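Local structure of enterotoxin-like toxin X (Staphylococcus aureus, 5U75) at residues G68-A73 / Y106-G111; V90-L95 / G127-E132; H97-A102 / I119-K124. The protein is a superantigen that also inhibits phagocytosis and killing by human neutrophils by binding their surface glycoproteins in a sialic acid-dependent manner. All blocks are in the same frame, centred on the assembly; numbering follows the deposited sequence. Where two conformers were deposited one is given.

Contact 1. Residues G68-A73 / Y106-G111; sequences GTYTVA and YGLYMG
Tyr70 of strand 61-72 lays its ring against Tyr106, Gly107 and Leu108 of the loop 106-111. Just before it, backbone bonds of Thr69 join the strand to strand 151-160. Tyr70 then sends its ring outward from the strand with CG opposite the backbone N (chi1 180°). One edge atom of Tyr106, CE1, comes over one face, within 3.6 Å of Tyr70 CD2; the pairing of the rings is oblique, their planes at 48°. On that same side, at a slant, Leu108 CD1 touches Tyr70 CE1 at 3.7 Å. Two residues further on, Val72 returns over the opposite face, with CG2 3.5 Å above the Tyr70 ring plane near its rim. The phenol oxygen is bridged by water to two backbone groups. One water, 3.0 Å from Tyr70 OH, accepts from Tyr109 N; another, in the ring plane and close to the hydroxyl, donates to Gly107 O at 2.7 Å from that oxygen. Gly107 closes helix 92-104 in a Schellman motif and opens a type II turn. The chemistry is thus divided: apolar contacts on both faces limit the ring's movement, while two waters relay the hydroxyl to the turn's backbone.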
loop_
_atom_site.group_PDB
_atom_site.type_symbol
_atom_site.label_atom_id
_atom_site.label_comp_id
_atom_site.label_asym_id
_atom_site.label_seq_id
_atom_site.Cartn_x
_atom_site.Cartn_y
_atom_site.Cartn_z
ATOM N N GLY A 68 -7.690 3.730 7.118
ATOM C CA GLY A 68 -7.108 2.994 8.225
ATOM C C GLY A 68 -6.353 3.844 9.195
ATOM O O GLY A 68 -6.442 5.080 9.174
ATOM N N THR A 69 -5.583 3.154 10.029
ATOM C CA THR A 69 -4.805 3.768 11.075
ATOM C C THR A 69 -3.356 3.270 11.073
ATOM O O THR A 69 -3.071 2.107 10.758
ATOM C CB THR A 69 -5.428 3.474 12.465
ATOM O OG1 THR A 69 -5.583 2.072 12.635
ATOM C CG2 THR A 69 -6.802 4.129 12.579
ATOM N N TYR A 70 -2.475 4.196 11.415
ATOM C CA TYR A 70 -1.057 3.961 11.634
ATOM C C TYR A 70 -0.787 4.492 13.045
ATOM O O TYR A 70 -0.871 5.688 13.283
ATOM C CB TYR A 70 -0.222 4.722 10.605
ATOM C CG TYR A 70 1.276 4.561 10.727
ATOM C CD1 TYR A 70 1.857 3.299 10.873
ATOM C CD2 TYR A 70 2.126 5.662 10.663
ATOM C CE1 TYR A 70 3.231 3.148 10.973
ATOM C CE2 TYR A 70 3.498 5.508 10.751
ATOM C CZ TYR A 70 4.035 4.241 10.885
ATOM O OH TYR A 70 5.386 4.097 10.978
ATOM N N THR A 71 -0.489 3.588 13.970
ATOM C CA THR A 71 -0.389 3.950 15.389
ATOM C C THR A 71 1.070 3.829 15.770
ATOM O O THR A 71 1.625 2.750 15.646
ATOM C CB THR A 71 -1.270 3.026 16.245
ATOM O OG1 THR A 71 -2.626 3.109 15.806
ATOM C CG2 THR A 71 -1.226 3.437 17.739
ATOM N N VAL A 72 1.683 4.930 16.206
ATOM C CA VAL A 72 3.100 4.952 16.564
ATOM C C VAL A 72 3.218 5.197 18.061
ATOM O O VAL A 72 2.716 6.212 18.568
ATOM C CB VAL A 72 3.879 6.030 15.803
ATOM C CG1 VAL A 72 5.358 5.976 16.156
ATOM C CG2 VAL A 72 3.706 5.841 14.288
ATOM N N ALA A 73 3.856 4.258 18.758
ATOM C CA ALA A 73 4.030 4.332 20.218
ATOM C C ALA A 73 2.715 4.677 20.926
ATOM O O ALA A 73 2.670 5.528 21.813
ATOM C CB ALA A 73 5.123 5.329 20.566
ATOM N N TYR A 106 3.024 8.505 3.519
ATOM C CA TYR A 106 2.742 9.116 4.839
ATOM C C TYR A 106 3.796 8.805 5.907
ATOM O O TYR A 106 3.686 9.297 7.037
ATOM C CB TYR A 106 1.343 8.769 5.362
ATOM C CG TYR A 106 1.090 7.319 5.721
ATOM C CD1 TYR A 106 1.732 6.712 6.820
ATOM C CD2 TYR A 106 0.167 6.562 5.010
ATOM C CE1 TYR A 106 1.488 5.402 7.147
ATOM C CE2 TYR A 106 -0.096 5.245 5.353
ATOM C CZ TYR A 106 0.578 4.683 6.425
ATOM O OH TYR A 106 0.343 3.398 6.771
ATOM N N GLY A 107 4.765 7.958 5.582
ATOM C CA GLY A 107 5.828 7.603 6.519
ATOM C C GLY A 107 6.062 6.130 6.778
ATOM O O GLY A 107 6.971 5.793 7.541
ATOM N N LEU A 108 5.283 5.232 6.165
ATOM C CA LEU A 108 5.516 3.802 6.379
ATOM C C LEU A 108 6.921 3.414 5.895
ATOM O O LEU A 108 7.425 3.954 4.914
ATOM C CB LEU A 108 4.446 2.912 5.732
ATOM C CG LEU A 108 4.392 1.483 6.294
ATOM C CD1 LEU A 108 3.797 1.451 7.704
ATOM C CD2 LEU A 108 3.612 0.552 5.386
ATOM N N TYR A 109 7.562 2.528 6.646
ATOM C CA TYR A 109 8.915 2.010 6.339
ATOM C C TYR A 109 10.059 3.017 6.402
ATOM O O TYR A 109 11.150 2.737 5.881
ATOM C CB TYR A 109 8.965 1.256 4.991
ATOM C CG TYR A 109 8.021 0.093 4.851
ATOM C CD1 TYR A 109 7.778 -0.785 5.912
ATOM C CD2 TYR A 109 7.401 -0.170 3.640
ATOM C CE1 TYR A 109 6.929 -1.855 5.770
ATOM C CE2 TYR A 109 6.551 -1.242 3.492
ATOM C CZ TYR A 109 6.308 -2.084 4.551
ATOM O OH TYR A 109 5.467 -3.142 4.377
ATOM N N MET A 110 9.844 4.154 7.052
ATOM C CA MET A 110 10.913 5.104 7.280
ATOM C C MET A 110 11.471 4.851 8.668
ATOM O O MET A 110 10.775 4.322 9.537
ATOM C CB MET A 110 10.383 6.520 7.128
ATOM C CG MET A 110 10.068 6.826 5.677
ATOM S SD MET A 110 9.351 8.451 5.398
ATOM C CE MET A 110 9.674 8.654 3.648
ATOM N N GLY A 111 12.731 5.218 8.862
ATOM C CA GLY A 111 13.403 5.029 10.144
ATOM C C GLY A 111 13.936 3.625 10.309
ATOM O O GLY A 111 14.220 2.944 9.332
HETATM O O HOH W 1 6.700 1.994 9.361
HETATM O O HOH W 2 7.053 5.767 10.241
#

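Contact 2. Residues V90-L95 / G127-E132; sequences VTLKEL and GKYTLE. With SIA (N-acetyl-alpha-neuraminic acid), chain B; GAL (beta-D-galactopyranose), chain C; FUC (alpha-L-fucopyranose), chain D.
Leu92 overlaps the inner side of strand 128-132 at the start of helix 92-104, its CD1 lying 4.4 Å from Tyr129 CB and 4.2 Å from Leu131 CD2. The fit is loose and wholly apolar. The other methyl, CD2, faces the glycan and approaches the sialic acid O9 to 3.6 Å, so a single leucine lines both core and pocket. Thr91, the N-cap residue, holds the helix start by accepting from Glu94 N through OG1. On the strand, Tyr129 and Leu131 turn inward while Thr130 turns away from the helix, and the backbone edge turned away from strand 118-123 receives the sugar. The sialic acid N5 donates to Lys128 O at 2.8 Å, and Thr130 N gives a nearly straight bond (166°) to sialic acid O1B at 2.8 Å. Thr130 OG1 sits beside its own backbone N (chi1 -54°), which brings hydroxyl and N-H to the same carboxylate; OG1 donates to sialic acid O1A at 2.7 Å. Arg141 adds a further bond to the sialic acid. The ring of Tyr129 presents its edge to O8. Further along, Glu132 OE2 accepts from galactose O6 and, at 2.6 Å, from fucose O3. Strand backbone and threonine together thus read the carboxylate and the amide of sialic acid, and one oxygen of Glu132 receives hydroxyls of both galactose and fucose in the V-shaped sialyl Lewis X site.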
loop_
_atom_site.group_PDB
_atom_site.type_symbol
_atom_site.label_atom_id
_atom_site.label_comp_id
_atom_site.label_asym_id
_atom_site.label_seq_id
_atom_site.Cartn_x
_atom_site.Cartn_y
_atom_site.Cartn_z
ATOM N N VAL A 90 -4.799 -6.590 -13.279
ATOM C CA VAL A 90 -3.412 -6.396 -12.879
ATOM C C VAL A 90 -3.012 -7.568 -11.978
ATOM O O VAL A 90 -3.852 -8.400 -11.613
ATOM C CB VAL A 90 -3.179 -5.041 -12.148
ATOM C CG1 VAL A 90 -3.627 -3.864 -13.013
ATOM C CG2 VAL A 90 -3.891 -4.986 -10.793
ATOM N N THR A 91 -1.728 -7.643 -11.647
ATOM C CA THR A 91 -1.249 -8.666 -10.720
ATOM C C THR A 91 -1.281 -8.138 -9.295
ATOM O O THR A 91 -1.230 -6.914 -9.043
ATOM C CB THR A 91 0.178 -9.155 -11.030
ATOM O OG1 THR A 91 1.116 -8.106 -10.840
ATOM C CG2 THR A 91 0.280 -9.708 -12.467
ATOM N N LEU A 92 -1.350 -9.080 -8.359
ATOM C CA LEU A 92 -1.191 -8.749 -6.945
ATOM C C LEU A 92 0.187 -8.133 -6.652
ATOM O O LEU A 92 0.305 -7.255 -5.806
ATOM C CB LEU A 92 -1.478 -9.968 -6.068
ATOM C CG LEU A 92 -1.405 -9.756 -4.547
ATOM C CD1 LEU A 92 -2.279 -8.585 -4.106
ATOM C CD2 LEU A 92 -1.841 -11.050 -3.871
ATOM N N LYS A 93 1.231 -8.531 -7.389
ATOM C CA LYS A 93 2.527 -7.899 -7.206
ATOM C C LYS A 93 2.416 -6.409 -7.476
ATOM O O LYS A 93 2.925 -5.585 -6.725
ATOM C CB LYS A 93 3.606 -8.525 -8.088
ATOM C CG LYS A 93 4.987 -7.947 -7.842
ATOM C CD LYS A 93 6.037 -8.607 -8.733
ATOM C CE LYS A 93 7.433 -8.179 -8.342
ATOM N NZ LYS A 93 8.396 -8.498 -9.442
ATOM N N GLU A 94 1.725 -6.077 -8.564
ATOM C CA GLU A 94 1.530 -4.693 -8.955
ATOM C C GLU A 94 0.695 -3.903 -7.941
ATOM O O GLU A 94 1.058 -2.809 -7.539
ATOM C CB GLU A 94 0.845 -4.678 -10.308
ATOM C CG GLU A 94 0.836 -3.339 -10.979
ATOM C CD GLU A 94 0.354 -3.464 -12.398
ATOM O OE1 GLU A 94 1.056 -4.054 -13.246
ATOM O OE2 GLU A 94 -0.741 -2.935 -12.654
ATOM N N LEU A 95 -0.429 -4.474 -7.534
ATOM C CA LEU A 95 -1.342 -3.784 -6.601
ATOM C C LEU A 95 -0.725 -3.639 -5.209
ATOM O O LEU A 95 -0.760 -2.558 -4.603
ATOM C CB LEU A 95 -2.665 -4.553 -6.549
ATOM C CG LEU A 95 -3.873 -3.836 -5.982
ATOM C CD1 LEU A 95 -4.119 -2.512 -6.718
ATOM C CD2 LEU A 95 -5.086 -4.761 -6.072
ATOM N N GLY A 127 -14.586 -10.287 -0.769
ATOM C CA GLY A 127 -13.283 -10.926 -0.811
ATOM C C GLY A 127 -12.204 -10.081 -0.157
ATOM O O GLY A 127 -12.365 -8.865 0.049
ATOM N N LYS A 128 -11.108 -10.721 0.216
ATOM C CA LYS A 128 -9.944 -9.977 0.654
ATOM C C LYS A 128 -8.610 -10.546 0.172
ATOM O O LYS A 128 -8.497 -11.727 -0.121
ATOM C CB LYS A 128 -9.940 -9.864 2.176
ATOM C CG LYS A 128 -9.746 -11.178 2.891
ATOM C CD LYS A 128 -9.959 -10.982 4.385
ATOM C CE LYS A 128 -9.710 -12.269 5.147
ATOM N NZ LYS A 128 -9.584 -12.005 6.613
ATOM N N TYR A 129 -7.628 -9.650 0.089
ATOM C CA TYR A 129 -6.230 -9.983 -0.089
ATOM C C TYR A 129 -5.478 -9.268 1.021
ATOM O O TYR A 129 -5.493 -8.031 1.100
ATOM C CB TYR A 129 -5.696 -9.549 -1.465
ATOM C CG TYR A 129 -6.498 -10.055 -2.632
ATOM C CD1 TYR A 129 -6.221 -11.299 -3.209
ATOM C CD2 TYR A 129 -7.534 -9.285 -3.181
ATOM C CE1 TYR A 129 -6.958 -11.775 -4.285
ATOM C CE2 TYR A 129 -8.264 -9.735 -4.276
ATOM C CZ TYR A 129 -7.980 -10.987 -4.825
ATOM O OH TYR A 129 -8.717 -11.431 -5.895
ATOM N N THR A 130 -4.784 -10.046 1.851
ATOM C CA THR A 130 -4.130 -9.533 3.041
ATOM C C THR A 130 -2.631 -9.384 2.832
ATOM O O THR A 130 -1.954 -10.329 2.431
ATOM C CB THR A 130 -4.386 -10.446 4.275
ATOM O OG1 THR A 130 -5.787 -10.637 4.455
ATOM C CG2 THR A 130 -3.768 -9.838 5.523
ATOM N N LEU A 131 -2.138 -8.186 3.100
ATOM C CA LEU A 131 -0.763 -7.820 2.957
ATOM C C LEU A 131 -0.161 -7.560 4.327
ATOM O O LEU A 131 -0.380 -6.504 4.930
ATOM C CB LEU A 131 -0.632 -6.565 2.090
ATOM C CG LEU A 131 -1.458 -6.549 0.800
ATOM C CD1 LEU A 131 -1.243 -5.197 0.141
ATOM C CD2 LEU A 131 -1.086 -7.679 -0.146
ATOM N N GLU A 132 0.643 -8.509 4.789
ATOM C CA GLU A 132 1.315 -8.370 6.077
ATOM C C GLU A 132 2.471 -7.380 5.968
ATOM O O GLU A 132 3.412 -7.602 5.199
ATOM C CB GLU A 132 1.808 -9.737 6.553
ATOM C CG GLU A 132 0.723 -10.763 6.715
ATOM C CD GLU A 132 1.238 -12.026 7.381
ATOM O OE1 GLU A 132 1.512 -11.949 8.594
ATOM O OE2 GLU A 132 1.372 -13.067 6.697
HETATM C C1 SIA B . -5.726 -13.513 2.281
HETATM C C2 SIA B . -5.922 -15.007 1.993
HETATM C C3 SIA B . -7.358 -15.472 2.266
HETATM C C4 SIA B . -8.338 -14.888 1.255
HETATM C C5 SIA B . -7.897 -15.119 -0.200
HETATM C C6 SIA B . -6.453 -14.668 -0.360
HETATM C C7 SIA B . -5.770 -14.918 -1.707
HETATM C C8 SIA B . -4.291 -14.559 -1.651
HETATM C C9 SIA B . -3.695 -14.444 -3.047
HETATM C C10 SIA B . -9.057 -14.853 -2.331
HETATM C C11 SIA B . -9.952 -13.995 -3.158
HETATM N N5 SIA B . -8.769 -14.388 -1.104
HETATM O O1A SIA B . -6.350 -12.999 3.230
HETATM O O1B SIA B . -4.907 -12.855 1.572
HETATM O O4 SIA B . -9.650 -15.424 1.399
HETATM O O6 SIA B . -5.611 -15.291 0.609
HETATM O O7 SIA B . -5.970 -16.280 -2.138
HETATM O O8 SIA B . -4.095 -13.290 -1.008
HETATM O O9 SIA B . -2.280 -14.486 -2.939
HETATM O O10 SIA B . -8.597 -15.908 -2.783
HETATM C C1 GAL C . -1.351 -16.611 2.485
HETATM C C2 GAL C . -2.849 -16.813 2.639
HETATM C C3 GAL C . -3.584 -15.473 2.586
HETATM C C4 GAL C . -2.973 -14.530 3.627
HETATM C C5 GAL C . -1.470 -14.385 3.434
HETATM C C6 GAL C . -0.885 -13.465 4.497
HETATM O O2 GAL C . -3.345 -17.694 1.634
HETATM O O3 GAL C . -4.985 -15.705 2.818
HETATM O O4 GAL C . -3.287 -15.037 4.921
HETATM O O5 GAL C . -0.838 -15.669 3.449
HETATM O O6 GAL C . 0.521 -13.274 4.333
HETATM C C1 FUC D . 1.494 -18.179 5.792
HETATM C C2 FUC D . 1.719 -17.099 6.849
HETATM C C3 FUC D . 0.517 -16.169 6.939
HETATM C C4 FUC D . -0.742 -16.968 7.205
HETATM C C5 FUC D . -0.910 -17.996 6.092
HETATM C C6 FUC D . -2.143 -18.864 6.272
HETATM O O2 FUC D . 2.859 -16.309 6.519
HETATM O O3 FUC D . 0.752 -15.196 7.961
HETATM O O4 FUC D . -0.629 -17.598 8.489
HETATM O O5 FUC D . 0.242 -18.833 5.995
#

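Contact 3. Residues H97-A102 / I119-K124; sequences HIIRFA and IVINTK
In the beta-grasp domain a single long helix lies across a mixed sheet, and this contact is part of that central interface: helix 92-104, here residues 97-102, is laid against strand 118-123. The two local axes come within 10.6 Å of each other, and their N-to-C directions make an angle of 127°, so the helix crosses the strand at a slant, in a broadly opposed direction. Ile99 makes most of the contact. Its two branches divide the work. Ile99 CG2, opposite the backbone N, meets CG2 of Ile119 at 3.8 Å, the two isoleucines lying alongside with opposed directions. The longer branch, with CG1 beside the backbone N and CD1 stretched out beyond it (chi2 165°), reaches over to the next inward residue of the strand, where Ile99 CD1 lies 3.6 Å from Ile121 CG1 and 3.7 Å from Ile121 CD1. Ile119 and Ile121, two residues apart on the strand, both bring branches to the helix, whereas Val120 between them points away. The next residue, Arg100, only skims the strand with its aliphatic part, its CG standing 4.4 Å from Ile119 CD1. Its charged end goes elsewhere: NE forms a salt bridge with Asp96 one helical turn earlier, and NH1 donates to Lys135 O. The contact between the isoleucines is apolar, and the arginine's charge is turned to partners beyond it. Around them, Val154 of strand 151-160 touches both Ile99 and Ile119, Ile83 of strand 75-86 touches Ile99, and Leu131 of strand 128-132 packs on Ile119 and Arg100, so the isoleucine cluster sits where the helix crosses several strands of the sheet.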
loop_
_atom_site.group_PDB
_atom_site.type_symbol
_atom_site.label_atom_id
_atom_site.label_comp_id
_atom_site.label_asym_id
_atom_site.label_seq_id
_atom_site.Cartn_x
_atom_site.Cartn_y
_atom_site.Cartn_z
ATOM N N HIS A 97 2.434 -3.463 -4.661
ATOM C CA HIS A 97 3.439 -2.435 -4.822
ATOM C C HIS A 97 2.882 -1.035 -4.693
ATOM O O HIS A 97 3.375 -0.231 -3.905
ATOM C CB HIS A 97 4.180 -2.529 -6.166
ATOM C CG HIS A 97 5.254 -1.510 -6.282
ATOM N ND1 HIS A 97 6.507 -1.703 -5.749
ATOM C CD2 HIS A 97 5.225 -0.235 -6.734
ATOM C CE1 HIS A 97 7.226 -0.610 -5.919
ATOM N NE2 HIS A 97 6.465 0.301 -6.505
ATOM N N ILE A 98 1.859 -0.754 -5.491
ATOM C CA ILE A 98 1.287 0.592 -5.546
ATOM C C ILE A 98 0.667 0.977 -4.200
ATOM O O ILE A 98 0.837 2.103 -3.731
ATOM C CB ILE A 98 0.253 0.706 -6.694
ATOM C CG1 ILE A 98 0.965 0.499 -8.044
ATOM C CG2 ILE A 98 -0.471 2.047 -6.642
ATOM C CD1 ILE A 98 0.032 0.314 -9.221
ATOM N N ILE A 99 -0.022 0.026 -3.570
ATOM C CA ILE A 99 -0.590 0.269 -2.255
ATOM C C ILE A 99 0.490 0.611 -1.238
ATOM O O ILE A 99 0.353 1.602 -0.521
ATOM C CB ILE A 99 -1.450 -0.908 -1.771
ATOM C CG1 ILE A 99 -2.736 -0.951 -2.594
ATOM C CG2 ILE A 99 -1.778 -0.780 -0.281
ATOM C CD1 ILE A 99 -3.495 -2.255 -2.470
ATOM N N ARG A 100 1.551 -0.179 -1.163
ATOM C CA ARG A 100 2.599 0.109 -0.169
ATOM C C ARG A 100 3.330 1.407 -0.479
ATOM O O ARG A 100 3.694 2.142 0.443
ATOM C CB ARG A 100 3.560 -1.065 -0.003
ATOM C CG ARG A 100 2.872 -2.331 0.426
ATOM C CD ARG A 100 3.793 -3.289 1.156
ATOM N NE ARG A 100 3.329 -4.651 1.047
ATOM C CZ ARG A 100 3.755 -5.689 1.764
ATOM N NH1 ARG A 100 4.641 -5.536 2.740
ATOM N NH2 ARG A 100 3.261 -6.891 1.509
ATOM N N PHE A 101 3.501 1.732 -1.771
ATOM C CA PHE A 101 4.025 3.039 -2.162
ATOM C C PHE A 101 3.213 4.202 -1.558
ATOM O O PHE A 101 3.780 5.153 -1.006
ATOM C CB PHE A 101 4.066 3.153 -3.696
ATOM C CG PHE A 101 4.633 4.444 -4.190
ATOM C CD1 PHE A 101 3.822 5.572 -4.338
ATOM C CD2 PHE A 101 5.985 4.542 -4.532
ATOM C CE1 PHE A 101 4.344 6.773 -4.813
ATOM C CE2 PHE A 101 6.504 5.737 -5.011
ATOM C CZ PHE A 101 5.689 6.852 -5.155
ATOM N N ALA A 102 1.885 4.090 -1.629
ATOM C CA ALA A 102 0.980 5.079 -1.022
ATOM C C ALA A 102 1.155 5.179 0.501
ATOM O O ALA A 102 1.117 6.279 1.070
ATOM C CB ALA A 102 -0.449 4.757 -1.379
ATOM N N ILE A 119 -2.395 -4.729 5.899
ATOM C CA ILE A 119 -3.105 -3.910 4.924
ATOM C C ILE A 119 -4.021 -4.877 4.168
ATOM O O ILE A 119 -3.565 -5.921 3.694
ATOM C CB ILE A 119 -2.110 -3.233 3.967
ATOM C CG1 ILE A 119 -1.093 -2.398 4.740
ATOM C CG2 ILE A 119 -2.846 -2.366 2.947
ATOM C CD1 ILE A 119 0.160 -2.073 3.941
ATOM N N VAL A 120 -5.315 -4.564 4.054
ATOM C CA VAL A 120 -6.265 -5.476 3.447
ATOM C C VAL A 120 -6.949 -4.856 2.234
ATOM O O VAL A 120 -7.593 -3.829 2.349
ATOM C CB VAL A 120 -7.327 -5.955 4.466
ATOM C CG1 VAL A 120 -8.280 -6.957 3.821
ATOM C CG2 VAL A 120 -6.631 -6.555 5.696
ATOM N N ILE A 121 -6.833 -5.517 1.085
ATOM C CA ILE A 121 -7.554 -5.141 -0.108
ATOM C C ILE A 121 -8.923 -5.815 -0.003
ATOM O O ILE A 121 -8.992 -7.049 0.028
ATOM C CB ILE A 121 -6.830 -5.615 -1.396
ATOM C CG1 ILE A 121 -5.368 -5.141 -1.427
ATOM C CG2 ILE A 121 -7.577 -5.120 -2.625
ATOM C CD1 ILE A 121 -4.535 -5.754 -2.541
ATOM N N ASN A 122 -9.995 -5.019 0.089
ATOM C CA ASN A 122 -11.354 -5.528 0.176
ATOM C C ASN A 122 -12.020 -5.445 -1.172
ATOM O O ASN A 122 -11.952 -4.398 -1.829
ATOM C CB ASN A 122 -12.154 -4.696 1.180
ATOM C CG ASN A 122 -11.542 -4.760 2.561
ATOM O OD1 ASN A 122 -11.455 -5.840 3.145
ATOM N ND2 ASN A 122 -11.040 -3.643 3.047
ATOM N N THR A 123 -12.687 -6.522 -1.576
ATOM C CA THR A 123 -13.366 -6.560 -2.873
ATOM C C THR A 123 -14.852 -6.288 -2.712
ATOM O O THR A 123 -15.410 -6.376 -1.601
ATOM C CB THR A 123 -13.148 -7.871 -3.662
ATOM O OG1 THR A 123 -14.000 -8.919 -3.182
ATOM C CG2 THR A 123 -11.697 -8.317 -3.616
ATOM N N LYS A 124 -15.494 -5.964 -3.821
ATOM C CA LYS A 124 -16.887 -5.503 -3.761
ATOM C C LYS A 124 -17.866 -6.553 -3.227
ATOM O O LYS A 124 -18.852 -6.194 -2.600
ATOM C CB LYS A 124 -17.331 -5.005 -5.135
ATOM C CG LYS A 124 -16.641 -3.680 -5.469
ATOM C CD LYS A 124 -16.935 -3.219 -6.870
ATOM C CE LYS A 124 -16.382 -1.828 -7.081
ATOM N NZ LYS A 124 -16.672 -1.368 -8.457
#

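Followed from the N terminus, the chain enters contact 1 on strand 61-72 and closes that loop only after helix 92-104 has ended, at 106-111. Contact 2 opens within this loop, at the helix start, and closes on strand 128-132; contact 3 opens further along the same helix and closes on strand 118-123, so it is nested inside contact 2. Contact 1 crosses both. Contacts 2 and 3 lie close, their centres about 6 Å apart, and are joined by backbone bonds between neighbouring strands. Contact 1, its centre about 15 Å from that of contact 3, meets it through Tyr109 OH and Arg100 NH1. Together, the start and middle of the helix, and the loop after it, meet one sheet.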